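Long-range contact in transcriptional regulator, AsnC family (Agrobacterium tumefaciens str. C58, PDB 3I4P), which probably regulates transcription by binding specific DNA sequences, as a calcium-binding member of the Lrp/AsnC family: residues Val65-Arg70 / Val132-Ala137. Sequence-based numbering, arbitrary orientation.
Sequences VFVSIR and VSSAFA. With CA (calcium ion), chain F.
V65 turns CG1 anti to its own N (chi1 -172°), which sets that methyl over the ring of F136. F136 holds CG anti to its carbonyl carbon (chi1 -66°), which lays its ring side by side with V65. The result is a CH-pi contact: V65 CG1 sits 4.3 Å from the F136 ring centroid, 8° off the normal. The other methyl, V65 CG2, meets F136 CE1 at 3.6 Å. Further along the same face, the CG1 methyls of V67 and V132 meet. S134 lies between these two groups, and its OG is hydrogen-bonded to Y116 OH of helix 113-126, which covers this face.

The strands 65-70 and 132-137 run antiparallel. F66 with A135 and S68 with S133 are the hydrogen-bonded pairs. F66 N to A135 O measures 2.7 Å and is nearly straight. S68 N to S133 O is also 2.7 Å. On the face of F66 and S68, one water bridges F66 O, S68 OG and S133 O, the last by a longer bond of 3.2 Å. S133 OG is hydrogen-bonded to D101 OD1 of a third subunit.

V132 O points away from 65-70 and binds calcium at 2.5 Å, together with three waters and G100 O of that third subunit. The sheet belongs to the ferredoxin-like domain of the Lrp/AsnC family. At A137 it runs on, antiparallel, into a second subunit. The backbone bonds fix the register. The chemistry implies a mostly apolar face under helix 113-126, with the S134 hydroxyl bonded to Y116, and an outward V132 carbonyl consistent with calcium bridging two subunits in this crystal.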
# COMPACT_ATOMS: atom_id res chain seq x y z
N VAL A 65 -20.82 7.28 0.32
CA VAL A 65 -19.42 7.41 0.02
C VAL A 65 -18.70 7.46 1.37
O VAL A 65 -19.10 8.19 2.27
CB VAL A 65 -19.16 8.74 -0.70
CG1 VAL A 65 -17.72 8.79 -1.19
CG2 VAL A 65 -20.18 8.92 -1.81
N PHE A 66 -17.64 6.69 1.50
CA PHE A 66 -16.78 6.75 2.69
C PHE A 66 -15.54 7.53 2.31
O PHE A 66 -14.77 7.10 1.42
CB PHE A 66 -16.42 5.34 3.20
CG PHE A 66 -17.49 4.75 4.05
CD1 PHE A 66 -17.57 5.06 5.39
CD2 PHE A 66 -18.48 3.95 3.47
CE1 PHE A 66 -18.61 4.53 6.19
CE2 PHE A 66 -19.49 3.45 4.23
CZ PHE A 66 -19.55 3.73 5.61
N VAL A 67 -15.37 8.67 2.96
CA VAL A 67 -14.30 9.56 2.60
C VAL A 67 -13.21 9.44 3.65
O VAL A 67 -13.44 9.75 4.81
CB VAL A 67 -14.81 11.03 2.47
CG1 VAL A 67 -13.77 11.88 1.82
CG2 VAL A 67 -16.12 11.09 1.69
N SER A 68 -12.03 8.97 3.24
CA SER A 68 -10.84 8.88 4.10
C SER A 68 -9.90 10.10 3.97
O SER A 68 -9.37 10.38 2.89
CB SER A 68 -10.04 7.63 3.73
OG SER A 68 -10.80 6.45 3.94
N ILE A 69 -9.67 10.81 5.08
CA ILE A 69 -8.90 12.06 5.09
C ILE A 69 -7.61 11.87 5.88
O ILE A 69 -7.58 11.21 6.94
CB ILE A 69 -9.71 13.29 5.68
CG1 ILE A 69 -10.94 13.58 4.81
CG2 ILE A 69 -8.84 14.60 5.74
CD1 ILE A 69 -11.88 14.69 5.35
N ARG A 70 -6.54 12.42 5.30
CA ARG A 70 -5.28 12.66 6.01
C ARG A 70 -5.01 14.16 6.02
O ARG A 70 -5.20 14.86 5.01
CB ARG A 70 -4.12 11.93 5.37
CG ARG A 70 -4.27 10.44 5.37
CD ARG A 70 -3.02 9.77 4.86
NE ARG A 70 -3.34 8.41 4.43
N VAL A 132 -7.34 13.07 0.39
CA VAL A 132 -8.70 12.57 0.52
C VAL A 132 -8.78 11.34 -0.39
O VAL A 132 -8.33 11.39 -1.52
CB VAL A 132 -9.75 13.63 0.08
CG1 VAL A 132 -11.17 13.14 0.41
CG2 VAL A 132 -9.46 15.00 0.71
N SER A 133 -9.29 10.22 0.10
CA SER A 133 -9.55 9.05 -0.74
C SER A 133 -10.99 8.70 -0.49
O SER A 133 -11.36 8.37 0.65
CB SER A 133 -8.62 7.88 -0.43
OG SER A 133 -9.00 6.68 -1.13
N SER A 134 -11.82 8.82 -1.53
CA SER A 134 -13.22 8.46 -1.45
C SER A 134 -13.46 7.03 -1.96
O SER A 134 -12.88 6.61 -2.95
CB SER A 134 -14.07 9.46 -2.24
OG SER A 134 -13.76 10.82 -1.89
N ALA A 135 -14.33 6.29 -1.27
CA ALA A 135 -14.76 4.94 -1.67
C ALA A 135 -16.31 4.88 -1.63
O ALA A 135 -16.93 5.11 -0.58
CB ALA A 135 -14.18 3.89 -0.72
N PHE A 136 -16.90 4.52 -2.76
CA PHE A 136 -18.35 4.41 -2.92
C PHE A 136 -18.85 3.03 -2.55
O PHE A 136 -18.33 2.02 -3.04
CB PHE A 136 -18.75 4.68 -4.39
CG PHE A 136 -18.49 6.11 -4.83
CD1 PHE A 136 -19.49 7.06 -4.82
CD2 PHE A 136 -17.21 6.50 -5.26
CE1 PHE A 136 -19.23 8.38 -5.22
CE2 PHE A 136 -16.94 7.80 -5.65
CZ PHE A 136 -17.95 8.75 -5.62
N ALA A 137 -19.87 3.01 -1.70
CA ALA A 137 -20.62 1.81 -1.38
C ALA A 137 -21.43 1.35 -2.62
O ALA A 137 -22.04 2.16 -3.30
CB ALA A 137 -21.57 2.08 -0.20
CA CA F . -8.59 11.60 -4.04
O HOH W 1 -12.49 5.75 2.07
O HOH W 2 -9.26 12.45 -6.17
O HOH W 3 -8.34 13.97 -3.30
O HOH W 4 -5.99 11.81 -4.40